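N-acetylglucosamine 2-epimerase (Xylella fastidiosa, PDB 3GT5) probably isomerises sugars, perhaps by epimerising an N-acylglucosamine or a related sugar at C2. Local coordinates at residues A133-E145 with M182-Y194. Numbering follows the deposited sequence.
Sequences AREWMDETWCLLE and MLAAYEASGEQRY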
ATOM      1  N   ALA A 133     -11.803   7.316  17.045  1.00 23.03           N
ATOM      2  CA  ALA A 133     -11.528   6.713  15.743  1.00 22.36           C
ATOM      3  C   ALA A 133     -12.442   5.501  15.439  1.00 22.73           C
ATOM      4  O   ALA A 133     -12.698   5.223  14.284  1.00 21.55           O
ATOM      5  CB  ALA A 133     -10.015   6.320  15.617  1.00 22.32           C
ATOM      6  N   ARG A 134     -12.977   4.827  16.471  1.00 22.14           N
ATOM      7  CA  ARG A 134     -13.882   3.728  16.244  1.00 22.91           C
ATOM      8  C   ARG A 134     -15.138   4.258  15.520  1.00 23.29           C
ATOM      9  O   ARG A 134     -15.657   3.595  14.614  1.00 21.25           O
ATOM     10  CB  ARG A 134     -14.246   3.042  17.568  1.00 24.04           C
ATOM     11  CG  ARG A 134     -15.103   1.761  17.466  1.00 25.49           C
ATOM     12  CD  ARG A 134     -15.469   1.214  18.874  1.00 26.35           C
ATOM     13  NE  ARG A 134     -14.280   0.740  19.585  1.00 28.31           N
ATOM     14  CZ  ARG A 134     -13.782  -0.500  19.507  1.00 29.85           C
ATOM     15  NH1 ARG A 134     -14.355  -1.421  18.748  1.00 31.52           N
ATOM     16  NH2 ARG A 134     -12.692  -0.819  20.189  1.00 32.25           N
ATOM     17  N   GLU A 135     -15.612   5.454  15.905  1.00 23.13           N
ATOM     18  CA  GLU A 135     -16.774   6.088  15.252  1.00 24.10           C
ATOM     19  C   GLU A 135     -16.420   6.560  13.840  1.00 22.58           C
ATOM     20  O   GLU A 135     -17.227   6.430  12.929  1.00 21.96           O
ATOM     21  CB  GLU A 135     -17.284   7.311  16.029  1.00 25.10           C
ATOM     22  CG  GLU A 135     -18.091   7.000  17.271  1.00 32.19           C
ATOM     23  CD  GLU A 135     -17.422   6.042  18.230  1.00 40.47           C
ATOM     24  OE1 GLU A 135     -16.380   6.413  18.857  1.00 45.35           O
ATOM     25  OE2 GLU A 135     -17.969   4.917  18.393  1.00 45.70           O
ATOM     26  N   TRP A 136     -15.220   7.110  13.667  1.00 21.46           N
ATOM     27  CA  TRP A 136     -14.801   7.578  12.335  1.00 21.67           C
ATOM     28  C   TRP A 136     -14.740   6.416  11.364  1.00 20.33           C
ATOM     29  O   TRP A 136     -15.069   6.581  10.173  1.00 17.99           O
ATOM     30  CB  TRP A 136     -13.415   8.232  12.383  1.00 21.96           C
ATOM     31  CG  TRP A 136     -13.269   9.381  13.312  1.00 24.88           C
ATOM     32  CD1 TRP A 136     -14.264  10.190  13.811  1.00 27.09           C
ATOM     33  CD2 TRP A 136     -12.034   9.874  13.857  1.00 25.31           C
ATOM     34  NE1 TRP A 136     -13.716  11.138  14.647  1.00 25.96           N
ATOM     35  CE2 TRP A 136     -12.352  10.953  14.702  1.00 27.19           C
ATOM     36  CE3 TRP A 136     -10.690   9.484  13.726  1.00 25.35           C
ATOM     37  CZ2 TRP A 136     -11.365  11.683  15.401  1.00 27.57           C
ATOM     38  CZ3 TRP A 136      -9.703  10.200  14.431  1.00 28.02           C
ATOM     39  CH2 TRP A 136     -10.055  11.280  15.257  1.00 27.76           C
ATOM     40  N   MET A 137     -14.304   5.248  11.873  1.00 19.75           N
ATOM     41  CA  MET A 137     -14.289   3.987  11.104  1.00 19.88           C
ATOM     42  C   MET A 137     -15.712   3.597  10.712  1.00 20.47           C
ATOM     43  O   MET A 137     -15.996   3.229   9.565  1.00 18.98           O
ATOM     44  CB  MET A 137     -13.591   2.834  11.866  1.00 18.66           C
ATOM     45  CG  MET A 137     -12.100   3.064  12.228  1.00 17.44           C
ATOM     46  SD  MET A 137     -11.388   2.093  13.565  1.00 12.76           S
ATOM     47  CE  MET A 137     -11.595   0.493  12.880  1.00 20.13           C
ATOM     48  N   ASP A 138     -16.629   3.665  11.680  1.00 21.19           N
ATOM     49  CA  ASP A 138     -18.012   3.337  11.389  1.00 22.39           C
ATOM     50  C   ASP A 138     -18.610   4.315  10.354  1.00 21.07           C
ATOM     51  O   ASP A 138     -19.300   3.890   9.428  1.00 22.19           O
ATOM     52  CB  ASP A 138     -18.858   3.241  12.673  1.00 22.27           C
ATOM     53  CG  ASP A 138     -20.307   2.920  12.371  1.00 29.13           C
ATOM     54  OD1 ASP A 138     -20.609   1.915  11.655  1.00 28.61           O
ATOM     55  OD2 ASP A 138     -21.146   3.751  12.783  1.00 34.71           O
ATOM     56  N   GLU A 139     -18.285   5.599  10.451  1.00 20.45           N
ATOM     57  CA  GLU A 139     -18.755   6.631   9.497  1.00 21.40           C
ATOM     58  C   GLU A 139     -18.229   6.321   8.107  1.00 21.23           C
ATOM     59  O   GLU A 139     -18.973   6.459   7.131  1.00 21.54           O
ATOM     60  CB  GLU A 139     -18.249   7.996   9.967  1.00 22.56           C
ATOM     61  CG  GLU A 139     -18.306   9.248   9.061  1.00 24.10           C
ATOM     62  CD  GLU A 139     -17.274  10.263   9.552  1.00 29.73           C
ATOM     63  OE1 GLU A 139     -16.101  10.236   9.058  1.00 29.07           O
ATOM     64  OE2 GLU A 139     -17.587  10.993  10.533  1.00 30.03           O
ATOM     65  N   THR A 140     -16.961   5.867   8.031  1.00 19.26           N
ATOM     66  CA  THR A 140     -16.340   5.548   6.726  1.00 18.55           C
ATOM     67  C   THR A 140     -16.978   4.271   6.151  1.00 17.90           C
ATOM     68  O   THR A 140     -17.289   4.223   4.966  1.00 17.43           O
ATOM     69  CB  THR A 140     -14.827   5.391   6.877  1.00 18.55           C
ATOM     70  OG1 THR A 140     -14.297   6.570   7.494  1.00 18.33           O
ATOM     71  CG2 THR A 140     -14.137   5.159   5.497  1.00 19.12           C
ATOM     72  N   TRP A 141     -17.205   3.269   6.990  1.00 18.36           N
ATOM     73  CA  TRP A 141     -17.927   2.052   6.562  1.00 18.37           C
ATOM     74  C   TRP A 141     -19.311   2.451   5.962  1.00 19.59           C
ATOM     75  O   TRP A 141     -19.717   1.979   4.878  1.00 18.88           O
ATOM     76  CB  TRP A 141     -18.103   1.093   7.749  1.00 18.68           C
ATOM     77  CG  TRP A 141     -18.972  -0.097   7.448  1.00 18.38           C
ATOM     78  CD1 TRP A 141     -20.341  -0.146   7.554  1.00 19.93           C
ATOM     79  CD2 TRP A 141     -18.573  -1.376   6.963  1.00 20.02           C
ATOM     80  NE1 TRP A 141     -20.793  -1.366   7.184  1.00 19.73           N
ATOM     81  CE2 TRP A 141     -19.736  -2.149   6.830  1.00 18.00           C
ATOM     82  CE3 TRP A 141     -17.329  -1.979   6.680  1.00 19.76           C
ATOM     83  CZ2 TRP A 141     -19.714  -3.465   6.384  1.00 16.64           C
ATOM     84  CZ3 TRP A 141     -17.315  -3.279   6.250  1.00 18.64           C
ATOM     85  CH2 TRP A 141     -18.495  -4.019   6.115  1.00 18.98           C
ATOM     86  N   CYS A 142     -20.041   3.296   6.677  1.00 18.66           N
ATOM     87  CA  CYS A 142     -21.377   3.695   6.220  1.00 20.49           C
ATOM     88  C   CYS A 142     -21.335   4.408   4.879  1.00 20.36           C
ATOM     89  O   CYS A 142     -22.148   4.105   4.006  1.00 20.78           O
ATOM     90  CB  CYS A 142     -22.085   4.530   7.255  1.00 21.06           C
ATOM     91  SG  CYS A 142     -22.592   3.528   8.631  1.00 25.56           S
ATOM     92  N   LEU A 143     -20.354   5.302   4.714  1.00 20.25           N
ATOM     93  CA  LEU A 143     -20.159   6.033   3.466  1.00 20.10           C
ATOM     94  C   LEU A 143     -19.851   5.081   2.297  1.00 20.41           C
ATOM     95  O   LEU A 143     -20.456   5.218   1.207  1.00 20.84           O
ATOM     96  CB  LEU A 143     -19.013   7.040   3.622  1.00 21.63           C
ATOM     97  CG  LEU A 143     -18.859   7.957   2.400  1.00 21.53           C
ATOM     98  CD1 LEU A 143     -19.857   9.115   2.417  1.00 25.24           C
ATOM     99  CD2 LEU A 143     -17.383   8.425   2.315  1.00 24.63           C
ATOM    100  N   LEU A 144     -18.945   4.123   2.530  1.00 18.44           N
ATOM    101  CA  LEU A 144     -18.622   3.067   1.570  1.00 18.23           C
ATOM    102  C   LEU A 144     -19.852   2.225   1.230  1.00 18.38           C
ATOM    103  O   LEU A 144     -20.095   1.905   0.063  1.00 18.08           O
ATOM    104  CB  LEU A 144     -17.460   2.203   2.108  1.00 18.53           C
ATOM    105  CG  LEU A 144     -16.112   2.926   2.081  1.00 16.63           C
ATOM    106  CD1 LEU A 144     -15.142   2.148   2.988  1.00 21.60           C
ATOM    107  CD2 LEU A 144     -15.608   3.003   0.649  1.00 19.18           C
ATOM    108  N   GLU A 145     -20.648   1.842   2.235  1.00 19.67           N
ATOM    109  CA  GLU A 145     -21.844   1.018   1.944  1.00 20.73           C
ATOM    110  C   GLU A 145     -22.873   1.797   1.140  1.00 21.31           C
ATOM    111  O   GLU A 145     -23.565   1.251   0.294  1.00 21.28           O
ATOM    112  CB  GLU A 145     -22.521   0.561   3.250  1.00 21.31           C
ATOM    113  CG  GLU A 145     -21.787  -0.579   4.017  1.00 25.65           C
ATOM    114  CD  GLU A 145     -21.494  -1.861   3.229  1.00 28.25           C
ATOM    115  OE1 GLU A 145     -22.292  -2.830   3.227  1.00 31.29           O
ATOM    116  OE2 GLU A 145     -20.396  -1.936   2.673  1.00 27.47           O
ATOM    117  N   MET A 182      -9.393  -3.132   5.744  1.00 15.13           N
ATOM    118  CA  MET A 182     -10.367  -3.890   6.512  1.00 15.98           C
ATOM    119  C   MET A 182      -9.702  -4.818   7.520  1.00 16.85           C
ATOM    120  O   MET A 182     -10.199  -4.959   8.648  1.00 16.55           O
ATOM    121  CB  MET A 182     -11.361  -4.627   5.621  1.00 15.07           C
ATOM    122  CG  MET A 182     -12.339  -3.708   4.900  1.00 16.17           C
ATOM    123  SD  MET A 182     -13.475  -2.710   5.970  1.00 13.75           S
ATOM    124  CE  MET A 182     -14.258  -1.715   4.636  1.00 21.52           C
ATOM    125  N   LEU A 183      -8.548  -5.397   7.144  1.00 16.23           N
ATOM    126  CA  LEU A 183      -7.749  -6.161   8.076  1.00 17.64           C
ATOM    127  C   LEU A 183      -7.247  -5.294   9.237  1.00 17.45           C
ATOM    128  O   LEU A 183      -7.342  -5.698  10.408  1.00 18.17           O
ATOM    129  CB  LEU A 183      -6.588  -6.853   7.370  1.00 16.98           C
ATOM    130  CG  LEU A 183      -6.933  -8.014   6.445  1.00 18.71           C
ATOM    131  CD1 LEU A 183      -5.756  -8.362   5.478  1.00 19.13           C
ATOM    132  CD2 LEU A 183      -7.393  -9.231   7.249  1.00 19.30           C
ATOM    133  N   ALA A 184      -6.719  -4.108   8.931  1.00 16.90           N
ATOM    134  CA  ALA A 184      -6.305  -3.151   9.967  1.00 16.92           C
ATOM    135  C   ALA A 184      -7.471  -2.755  10.896  1.00 18.45           C
ATOM    136  O   ALA A 184      -7.289  -2.647  12.118  1.00 18.82           O
ATOM    137  CB  ALA A 184      -5.711  -1.925   9.339  1.00 19.02           C
ATOM    138  N   ALA A 185      -8.658  -2.553  10.305  1.00 17.35           N
ATOM    139  CA  ALA A 185      -9.868  -2.139  11.043  1.00 17.40           C
ATOM    140  C   ALA A 185     -10.253  -3.250  12.029  1.00 18.03           C
ATOM    141  O   ALA A 185     -10.657  -2.969  13.194  1.00 17.11           O
ATOM    142  CB  ALA A 185     -11.013  -1.838  10.062  1.00 16.82           C
ATOM    143  N   TYR A 186     -10.160  -4.495  11.557  1.00 16.73           N
ATOM    144  CA  TYR A 186     -10.431  -5.657  12.404  1.00 18.30           C
ATOM    145  C   TYR A 186      -9.435  -5.748  13.554  1.00 19.77           C
ATOM    146  O   TYR A 186      -9.814  -5.981  14.705  1.00 19.80           O
ATOM    147  CB  TYR A 186     -10.377  -6.950  11.616  1.00 17.71           C
ATOM    148  CG  TYR A 186     -10.418  -8.192  12.480  1.00 18.48           C
ATOM    149  CD1 TYR A 186     -11.581  -8.556  13.135  1.00 19.90           C
ATOM    150  CD2 TYR A 186      -9.281  -8.999  12.655  1.00 19.59           C
ATOM    151  CE1 TYR A 186     -11.622  -9.704  13.949  1.00 22.63           C
ATOM    152  CE2 TYR A 186      -9.333 -10.153  13.454  1.00 21.09           C
ATOM    153  CZ  TYR A 186     -10.501 -10.486  14.091  1.00 23.74           C
ATOM    154  OH  TYR A 186     -10.537 -11.641  14.855  1.00 25.69           O
ATOM    155  N   GLU A 187      -8.161  -5.565  13.226  1.00 19.81           N
ATOM    156  CA  GLU A 187      -7.101  -5.666  14.225  1.00 21.55           C
ATOM    157  C   GLU A 187      -7.292  -4.595  15.290  1.00 21.74           C
ATOM    158  O   GLU A 187      -7.070  -4.850  16.484  1.00 23.59           O
ATOM    159  CB  GLU A 187      -5.725  -5.536  13.559  1.00 21.71           C
ATOM    160  CG  GLU A 187      -5.331  -6.719  12.720  1.00 24.97           C
ATOM    161  CD  GLU A 187      -4.080  -6.480  11.904  1.00 27.57           C
ATOM    162  OE1 GLU A 187      -3.631  -5.315  11.771  1.00 28.49           O
ATOM    163  OE2 GLU A 187      -3.536  -7.475  11.373  1.00 32.31           O
ATOM    164  N   ALA A 188      -7.753  -3.430  14.884  1.00 19.54           N
ATOM    165  CA  ALA A 188      -7.944  -2.275  15.803  1.00 20.60           C
ATOM    166  C   ALA A 188      -9.212  -2.370  16.644  1.00 21.33           C
ATOM    167  O   ALA A 188      -9.182  -2.005  17.808  1.00 21.32           O
ATOM    168  CB  ALA A 188      -7.924  -1.002  15.046  1.00 19.47           C
ATOM    169  N   SER A 189     -10.308  -2.880  16.064  1.00 21.16           N
ATOM    170  CA  SER A 189     -11.641  -2.785  16.689  1.00 21.16           C
ATOM    171  C   SER A 189     -12.213  -4.119  17.172  1.00 20.71           C
ATOM    172  O   SER A 189     -13.153  -4.128  17.980  1.00 20.19           O
ATOM    173  CB  SER A 189     -12.649  -2.201  15.713  1.00 20.94           C
ATOM    174  OG  SER A 189     -12.883  -3.087  14.658  1.00 20.63           O
ATOM    175  N   GLY A 190     -11.711  -5.232  16.634  1.00 20.48           N
ATOM    176  CA  GLY A 190     -12.255  -6.557  16.831  1.00 21.85           C
ATOM    177  C   GLY A 190     -13.594  -6.851  16.155  1.00 22.36           C
ATOM    178  O   GLY A 190     -14.156  -7.905  16.386  1.00 24.11           O
ATOM    179  N   GLU A 191     -14.116  -5.939  15.344  1.00 21.07           N
ATOM    180  CA  GLU A 191     -15.421  -6.185  14.696  1.00 21.16           C
ATOM    181  C   GLU A 191     -15.297  -7.180  13.558  1.00 19.92           C
ATOM    182  O   GLU A 191     -14.559  -6.931  12.563  1.00 17.25           O
ATOM    183  CB  GLU A 191     -16.039  -4.898  14.216  1.00 22.01           C
ATOM    184  CG  GLU A 191     -16.291  -3.882  15.321  1.00 25.32           C
ATOM    185  CD  GLU A 191     -16.854  -2.573  14.820  1.00 29.16           C
ATOM    186  OE1 GLU A 191     -16.539  -1.518  15.430  1.00 34.60           O
ATOM    187  OE2 GLU A 191     -17.624  -2.570  13.836  1.00 33.09           O
ATOM    188  N   GLN A 192     -16.091  -8.246  13.632  1.00 18.35           N
ATOM    189  CA  GLN A 192     -16.082  -9.300  12.667  1.00 18.44           C
ATOM    190  C   GLN A 192     -16.417  -8.821  11.272  1.00 17.24           C
ATOM    191  O   GLN A 192     -15.880  -9.415  10.306  1.00 18.11           O
ATOM    192  CB  GLN A 192     -17.058 -10.454  13.058  1.00 18.53           C
ATOM    193  CG  GLN A 192     -16.796 -11.809  12.330  1.00 19.93           C
ATOM    194  CD  GLN A 192     -15.459 -12.441  12.668  1.00 20.62           C
ATOM    195  OE1 GLN A 192     -14.789 -12.041  13.664  1.00 22.88           O
ATOM    196  NE2 GLN A 192     -15.041 -13.444  11.858  1.00 21.27           N
ATOM    197  N   ARG A 193     -17.272  -7.810  11.150  1.00 16.77           N
ATOM    198  CA  ARG A 193     -17.712  -7.377   9.802  1.00 17.05           C
ATOM    199  C   ARG A 193     -16.525  -6.941   8.945  1.00 17.09           C
ATOM    200  O   ARG A 193     -16.516  -7.129   7.722  1.00 17.74           O
ATOM    201  CB  ARG A 193     -18.765  -6.283   9.837  1.00 17.84           C
ATOM    202  CG  ARG A 193     -18.281  -4.866  10.219  1.00 19.55           C
ATOM    203  CD  ARG A 193     -19.456  -3.930  10.426  1.00 22.04           C
ATOM    204  NE  ARG A 193     -18.961  -2.588  10.776  1.00 24.79           N
ATOM    205  CZ  ARG A 193     -19.704  -1.502  10.873  1.00 24.22           C
ATOM    206  NH1 ARG A 193     -21.008  -1.558  10.674  1.00 26.03           N
ATOM    207  NH2 ARG A 193     -19.128  -0.343  11.200  1.00 21.17           N
ATOM    208  N   TYR A 194     -15.553  -6.305   9.577  1.00 16.76           N
ATOM    209  CA  TYR A 194     -14.371  -5.872   8.837  1.00 16.22           C
ATOM    210  C   TYR A 194     -13.528  -7.002   8.323  1.00 16.27           C
ATOM    211  O   TYR A 194     -13.091  -6.943   7.170  1.00 15.97           O
ATOM    212  CB  TYR A 194     -13.519  -4.933   9.704  1.00 15.90           C
ATOM    213  CG  TYR A 194     -14.212  -3.716  10.170  1.00 16.21           C
ATOM    214  CD1 TYR A 194     -15.009  -2.947   9.316  1.00 18.43           C
ATOM    215  CD2 TYR A 194     -14.074  -3.289  11.490  1.00 18.45           C
ATOM    216  CE1 TYR A 194     -15.619  -1.808   9.733  1.00 21.92           C
ATOM    217  CE2 TYR A 194     -14.667  -2.127  11.914  1.00 17.08           C
ATOM    218  CZ  TYR A 194     -15.456  -1.379  11.036  1.00 21.39           C
ATOM    219  OH  TYR A 194     -16.055  -0.184  11.442  1.00 22.14           O
TER
HETATM  220  O   HOH W   1     -15.627   0.680  14.019  1.00 23.06           O
HETATM  221  O   HOH W   2     -17.079  -1.508  17.962  1.00 40.56           O
HETATM  222  O   HOH W   3     -22.763   0.603  11.030  1.00 30.51           O
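The guanidinium of Arg193 lies flat on the indole of Trp141, the two planes 15° apart, with CZ of Arg193 3.7 Å from the centroid of the Trp141 five-membered ring. CD of Arg193 packs over the six-membered ring in a CH-pi contact, so aliphatic chain and cation together span the indole, with CG between the backbone N and the carbonyl carbon (chi1 74°) and the chain extended from there to NE. Glu145 CG covers the opposite indole face, and Met182 SD sits at the rim in a Met-aromatic contact. Tyr194 presents its edge to Trp141 in an offset edge-to-face pair, CE1 of Tyr194 lying 3.5 Å from CE3 of Trp141.

Two nearly straight bonds fix the rotation of the Arg193 guanidinium. NH2 of Arg193 donates to Asp138 OD1 (2.7 Å), meeting the anti lone pair, and to Tyr194 OH at 3.1 Å; both oxygens lie close to the guanidinium plane. One water joins Asp138 OD1 to Arg193 NH1, and another links Tyr194 OH, Glu191 OE1 and the carbonyl of Arg134. Arg134 NH1 donates to Ser189 O (3.1 Å) on a lone pair. Glu191 OE1 makes a long salt bridge to Arg134 NH1, and Glu191 OE2 meets Arg193 NE by charge alone, no N-H pointing at it. Deeper, Met137 CE reaches Ala185 CB at 3.7 Å.

The contact thus joins helix 133-147 to the end of helix 172-189 and the start of helix 192-211 in the helical barrel of this family. The four-residue network probably offsets its charges, and Asp138 and Trp141 together hold the Arg193 cation by edge and face.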